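Local coordinates for flap endonuclease 1 (Desulfurococcus amylolyticus, PDB 3ORY), which probably cleaves the single-stranded 5' flaps of branched DNA in replication and repair, as a metal-dependent structure-specific nuclease of the XPG/FEN1 family, at residues A[33-44]-A[179-187]. Numbering follows the deposited sequence.
Sequences LHGKIIVIDGYN and DAYASASQD
Two neighbouring parallel strands of the PIN-like nuclease core, 37-41 and 182-184, pair here, and their C-terminal ends run into an acidic pocket. Val-39 brackets Ser-183 with its own N and O: the N donates to Ala-182 O (3.0 Å), and the O accepts from Ala-184 N. Asp-41 N continues the ladder to Ala-184 O, an oxygen that also takes a bond from a water shared with Asp-41 O. A small residue suits position 184, because a branched one fills the space opposite: Ile-38 CG2 packs on Ala-184 CB (3.6 Å). On the other face Val-39 CG1 reaches Ala-180 CB, just before the strand, and Ile-174 of helix 167-176 packs against both. At the entry end Tyr-181 N donates to Ile-37 O (2.7 Å); with CG anti to the backbone N (chi1 171°) the ring is turned against the Lys-36 chain. The lysine's CD lies over one ring face, 3.9 Å from the centroid, with NZ above the same face in a cation-pi contact; Ile-38 CD1 meets the ring edge at Tyr-181 CD2 (3.9 Å). Replacing Tyr-181 by an alanine is likely to take the aromatic face from the Lys-36 chain and leave Ile-38 CD1 one neighbour fewer. At the far end Asp-41 N-caps helix 42-52, its OD2 accepting from Asn-44 N (3.0 Å). Asp-41 and Asp-187 lie near a phosphate ion, probably from the crystallisation liquor, with Glu-168 close by, a carboxylate cluster consistent with the metal-binding active site at the C-terminal edge of the parallel sheet in FEN1-family nucleases.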
ATOM      1  N   LEU A  33      -3.103  -1.182 -18.571  1.00 47.74           N
ATOM      2  CA  LEU A  33      -1.814  -0.558 -18.243  1.00 45.86           C
ATOM      3  C   LEU A  33      -0.604  -1.254 -18.884  1.00 45.38           C
ATOM      4  O   LEU A  33       0.541  -0.975 -18.516  1.00 44.21           O
ATOM      5  CB  LEU A  33      -1.630  -0.490 -16.719  1.00 44.87           C
ATOM      6  CG  LEU A  33      -2.595   0.377 -15.898  1.00 44.45           C
ATOM      7  CD1 LEU A  33      -2.454   0.070 -14.405  1.00 43.53           C
ATOM      8  CD2 LEU A  33      -2.384   1.861 -16.162  1.00 44.09           C
ATOM      9  N   HIS A  34      -0.856  -2.144 -19.845  1.00 45.40           N
ATOM     10  CA  HIS A  34       0.207  -2.913 -20.500  1.00 45.15           C
ATOM     11  C   HIS A  34       1.317  -1.994 -20.986  1.00 44.24           C
ATOM     12  O   HIS A  34       1.048  -0.924 -21.541  1.00 44.25           O
ATOM     13  CB  HIS A  34      -0.345  -3.736 -21.681  1.00 47.16           C
ATOM     14  CG  HIS A  34      -0.698  -2.910 -22.881  1.00 49.31           C
ATOM     15  ND1 HIS A  34       0.218  -2.599 -23.864  1.00 51.85           N
ATOM     16  CD2 HIS A  34      -1.856  -2.308 -23.242  1.00 51.48           C
ATOM     17  CE1 HIS A  34      -0.363  -1.849 -24.784  1.00 53.51           C
ATOM     18  NE2 HIS A  34      -1.623  -1.660 -24.432  1.00 53.68           N
ATOM     19  N   GLY A  35       2.560  -2.407 -20.757  1.00 42.86           N
ATOM     20  CA  GLY A  35       3.726  -1.631 -21.167  1.00 41.91           C
ATOM     21  C   GLY A  35       4.153  -0.521 -20.216  1.00 40.34           C
ATOM     22  O   GLY A  35       5.235   0.036 -20.378  1.00 40.19           O
ATOM     23  N   LYS A  36       3.318  -0.191 -19.228  1.00 39.05           N
ATOM     24  CA  LYS A  36       3.649   0.887 -18.276  1.00 37.68           C
ATOM     25  C   LYS A  36       4.548   0.406 -17.140  1.00 36.06           C
ATOM     26  O   LYS A  36       4.449  -0.735 -16.687  1.00 35.51           O
ATOM     27  CB  LYS A  36       2.386   1.548 -17.704  1.00 37.68           C
ATOM     28  CG  LYS A  36       1.460   2.192 -18.754  1.00 40.18           C
ATOM     29  CD  LYS A  36       2.005   3.519 -19.267  1.00 43.35           C
ATOM     30  CE  LYS A  36       1.523   3.847 -20.693  1.00 47.12           C
ATOM     31  NZ  LYS A  36       0.057   3.649 -20.867  1.00 48.06           N
ATOM     32  N   ILE A  37       5.433   1.291 -16.697  1.00 34.77           N
ATOM     33  CA  ILE A  37       6.243   1.046 -15.512  1.00 33.01           C
ATOM     34  C   ILE A  37       5.476   1.570 -14.309  1.00 32.04           C
ATOM     35  O   ILE A  37       5.087   2.738 -14.275  1.00 32.12           O
ATOM     36  CB  ILE A  37       7.630   1.719 -15.615  1.00 32.94           C
ATOM     37  CG1 ILE A  37       8.381   1.202 -16.856  1.00 33.97           C
ATOM     38  CG2 ILE A  37       8.444   1.496 -14.304  1.00 31.95           C
ATOM     39  CD1 ILE A  37       9.657   1.978 -17.217  1.00 35.43           C
ATOM     40  N   ILE A  38       5.239   0.701 -13.331  1.00 31.20           N
ATOM     41  CA  ILE A  38       4.507   1.089 -12.127  1.00 30.09           C
ATOM     42  C   ILE A  38       5.423   0.916 -10.928  1.00 29.32           C
ATOM     43  O   ILE A  38       5.995  -0.165 -10.727  1.00 29.52           O
ATOM     44  CB  ILE A  38       3.199   0.266 -11.945  1.00 30.79           C
ATOM     45  CG1 ILE A  38       2.263   0.419 -13.150  1.00 30.84           C
ATOM     46  CG2 ILE A  38       2.476   0.636 -10.637  1.00 29.94           C
ATOM     47  CD1 ILE A  38       1.754   1.809 -13.393  1.00 32.75           C
ATOM     48  N   VAL A  39       5.591   1.984 -10.150  1.00 27.72           N
ATOM     49  CA  VAL A  39       6.425   1.897  -8.957  1.00 26.41           C
ATOM     50  C   VAL A  39       5.570   1.615  -7.719  1.00 25.80           C
ATOM     51  O   VAL A  39       4.751   2.433  -7.303  1.00 25.61           O
ATOM     52  CB  VAL A  39       7.402   3.104  -8.809  1.00 26.13           C
ATOM     53  CG1 VAL A  39       6.672   4.433  -8.760  1.00 25.55           C
ATOM     54  CG2 VAL A  39       8.318   2.926  -7.597  1.00 25.76           C
ATOM     55  N   ILE A  40       5.772   0.439  -7.139  1.00 25.33           N
ATOM     56  CA  ILE A  40       4.902  -0.060  -6.077  1.00 24.97           C
ATOM     57  C   ILE A  40       5.550   0.120  -4.717  1.00 24.52           C
ATOM     58  O   ILE A  40       6.645  -0.401  -4.461  1.00 24.22           O
ATOM     59  CB  ILE A  40       4.567  -1.563  -6.294  1.00 25.69           C
ATOM     60  CG1 ILE A  40       3.995  -1.776  -7.706  1.00 25.98           C
ATOM     61  CG2 ILE A  40       3.597  -2.072  -5.201  1.00 24.16           C
ATOM     62  CD1 ILE A  40       4.006  -3.259  -8.169  1.00 25.92           C
ATOM     63  N   ASP A  41       4.881   0.861  -3.836  1.00 24.00           N
ATOM     64  CA  ASP A  41       5.417   1.032  -2.503  1.00 23.41           C
ATOM     65  C   ASP A  41       5.490  -0.329  -1.831  1.00 23.34           C
ATOM     66  O   ASP A  41       4.497  -1.065  -1.775  1.00 23.59           O
ATOM     67  CB  ASP A  41       4.595   2.007  -1.676  1.00 23.08           C
ATOM     68  CG  ASP A  41       5.215   2.264  -0.332  1.00 23.43           C
ATOM     69  OD1 ASP A  41       6.130   3.113  -0.249  1.00 23.67           O
ATOM     70  OD2 ASP A  41       4.807   1.595   0.641  1.00 23.46           O
ATOM     71  N   GLY A  42       6.691  -0.660  -1.369  1.00 23.13           N
ATOM     72  CA  GLY A  42       7.008  -1.982  -0.840  1.00 23.29           C
ATOM     73  C   GLY A  42       6.262  -2.326   0.443  1.00 23.06           C
ATOM     74  O   GLY A  42       5.570  -3.329   0.498  1.00 23.55           O
ATOM     75  N   TYR A  43       6.387  -1.486   1.468  1.00 22.50           N
ATOM     76  CA  TYR A  43       5.750  -1.770   2.767  1.00 22.36           C
ATOM     77  C   TYR A  43       4.239  -1.854   2.625  1.00 21.96           C
ATOM     78  O   TYR A  43       3.617  -2.743   3.201  1.00 21.87           O
ATOM     79  CB  TYR A  43       6.146  -0.729   3.844  1.00 21.85           C
ATOM     80  CG  TYR A  43       7.580  -0.823   4.341  1.00 22.44           C
ATOM     81  CD1 TYR A  43       8.519  -1.634   3.699  1.00 23.03           C
ATOM     82  CD2 TYR A  43       8.009  -0.067   5.436  1.00 22.41           C
ATOM     83  CE1 TYR A  43       9.845  -1.698   4.149  1.00 22.30           C
ATOM     84  CE2 TYR A  43       9.331  -0.133   5.896  1.00 21.44           C
ATOM     85  CZ  TYR A  43      10.237  -0.946   5.243  1.00 22.14           C
ATOM     86  OH  TYR A  43      11.547  -1.011   5.669  1.00 21.84           O
ATOM     87  N   ASN A  44       3.643  -0.939   1.857  1.00 22.44           N
ATOM     88  CA  ASN A  44       2.191  -0.945   1.720  1.00 23.17           C
ATOM     89  C   ASN A  44       1.709  -2.235   1.068  1.00 23.27           C
ATOM     90  O   ASN A  44       0.730  -2.829   1.520  1.00 23.58           O
ATOM     91  CB  ASN A  44       1.672   0.264   0.934  1.00 23.43           C
ATOM     92  CG  ASN A  44       0.223   0.539   1.207  1.00 25.50           C
ATOM     93  OD1 ASN A  44      -0.115   1.317   2.119  1.00 29.10           O
ATOM     94  ND2 ASN A  44      -0.659  -0.102   0.445  1.00 24.34           N
ATOM     95  N   ASP A 179      10.326   8.300 -14.753  1.00 33.70           N
ATOM     96  CA  ASP A 179      10.934   6.971 -14.711  1.00 33.52           C
ATOM     97  C   ASP A 179       9.926   5.880 -14.366  1.00 32.96           C
ATOM     98  O   ASP A 179      10.275   4.706 -14.302  1.00 33.50           O
ATOM     99  CB  ASP A 179      12.135   6.944 -13.755  1.00 33.25           C
ATOM    100  CG  ASP A 179      13.327   7.722 -14.291  1.00 34.15           C
ATOM    101  OD1 ASP A 179      13.495   7.803 -15.522  1.00 34.60           O
ATOM    102  OD2 ASP A 179      14.097   8.270 -13.485  1.00 35.25           O
ATOM    103  N   ALA A 180       8.685   6.291 -14.118  1.00 32.13           N
ATOM    104  CA  ALA A 180       7.554   5.385 -13.964  1.00 31.23           C
ATOM    105  C   ALA A 180       6.313   6.148 -14.356  1.00 31.11           C
ATOM    106  O   ALA A 180       6.285   7.374 -14.295  1.00 30.54           O
ATOM    107  CB  ALA A 180       7.425   4.872 -12.526  1.00 30.69           C
ATOM    108  N   TYR A 181       5.288   5.411 -14.762  1.00 31.30           N
ATOM    109  CA  TYR A 181       4.025   5.996 -15.165  1.00 31.54           C
ATOM    110  C   TYR A 181       3.220   6.476 -13.955  1.00 30.74           C
ATOM    111  O   TYR A 181       2.593   7.534 -13.996  1.00 31.04           O
ATOM    112  CB  TYR A 181       3.224   4.980 -15.984  1.00 32.24           C
ATOM    113  CG  TYR A 181       1.812   5.411 -16.271  1.00 34.36           C
ATOM    114  CD1 TYR A 181       1.538   6.383 -17.237  1.00 37.08           C
ATOM    115  CD2 TYR A 181       0.745   4.845 -15.577  1.00 35.59           C
ATOM    116  CE1 TYR A 181       0.212   6.783 -17.500  1.00 38.96           C
ATOM    117  CE2 TYR A 181      -0.562   5.228 -15.825  1.00 37.58           C
ATOM    118  CZ  TYR A 181      -0.824   6.191 -16.782  1.00 39.08           C
ATOM    119  OH  TYR A 181      -2.129   6.550 -17.002  1.00 41.53           O
ATOM    120  N   ALA A 182       3.241   5.694 -12.880  1.00 29.84           N
ATOM    121  CA  ALA A 182       2.446   5.990 -11.695  1.00 28.78           C
ATOM    122  C   ALA A 182       3.022   5.274 -10.491  1.00 28.13           C
ATOM    123  O   ALA A 182       3.745   4.300 -10.643  1.00 28.13           O
ATOM    124  CB  ALA A 182       0.989   5.571 -11.914  1.00 29.03           C
ATOM    125  N   SER A 183       2.717   5.783  -9.299  1.00 27.76           N
ATOM    126  CA  SER A 183       3.034   5.106  -8.054  1.00 27.43           C
ATOM    127  C   SER A 183       1.835   4.229  -7.722  1.00 27.77           C
ATOM    128  O   SER A 183       0.734   4.458  -8.236  1.00 28.84           O
ATOM    129  CB  SER A 183       3.329   6.116  -6.921  1.00 26.64           C
ATOM    130  OG  SER A 183       2.345   7.139  -6.872  1.00 26.60           O
ATOM    131  N   ALA A 184       2.046   3.205  -6.904  1.00 27.38           N
ATOM    132  CA  ALA A 184       0.968   2.292  -6.547  1.00 27.30           C
ATOM    133  C   ALA A 184       1.002   1.972  -5.068  1.00 26.74           C
ATOM    134  O   ALA A 184       2.051   1.577  -4.521  1.00 27.19           O
ATOM    135  CB  ALA A 184       1.025   1.000  -7.395  1.00 27.37           C
ATOM    136  N   SER A 185      -0.155   2.128  -4.433  1.00 26.10           N
ATOM    137  CA  SER A 185      -0.306   1.942  -2.987  1.00 25.66           C
ATOM    138  C   SER A 185      -1.786   2.039  -2.660  1.00 26.24           C
ATOM    139  O   SER A 185      -2.554   2.550  -3.468  1.00 26.08           O
ATOM    140  CB  SER A 185       0.435   3.065  -2.244  1.00 25.62           C
ATOM    141  OG  SER A 185       0.332   2.895  -0.840  1.00 24.59           O
ATOM    142  N   GLN A 186      -2.184   1.562  -1.479  1.00 26.10           N
ATOM    143  CA  GLN A 186      -3.542   1.794  -0.980  1.00 26.63           C
ATOM    144  C   GLN A 186      -3.675   3.155  -0.310  1.00 26.26           C
ATOM    145  O   GLN A 186      -4.761   3.740  -0.296  1.00 26.38           O
ATOM    146  CB  GLN A 186      -4.004   0.682  -0.025  1.00 27.08           C
ATOM    147  CG  GLN A 186      -4.246  -0.664  -0.705  1.00 27.70           C
ATOM    148  CD  GLN A 186      -5.071  -0.548  -1.969  1.00 29.56           C
ATOM    149  OE1 GLN A 186      -4.547  -0.682  -3.076  1.00 30.89           O
ATOM    150  NE2 GLN A 186      -6.355  -0.262  -1.817  1.00 29.30           N
ATOM    151  N   ASP A 187      -2.582   3.692   0.225  1.00 25.33           N
ATOM    152  CA  ASP A 187      -2.690   5.023   0.791  1.00 25.19           C
ATOM    153  C   ASP A 187      -2.355   6.097  -0.246  1.00 25.22           C
ATOM    154  O   ASP A 187      -1.949   5.802  -1.382  1.00 24.66           O
ATOM    155  CB  ASP A 187      -1.906   5.179   2.105  1.00 25.57           C
ATOM    156  CG  ASP A 187      -0.429   4.948   1.942  1.00 25.30           C
ATOM    157  OD1 ASP A 187       0.135   5.353   0.904  1.00 26.76           O
ATOM    158  OD2 ASP A 187       0.164   4.349   2.869  1.00 28.74           O
TER
HETATM  159  O   HOH W   1       2.035  -0.473  -2.568  1.00 22.88           O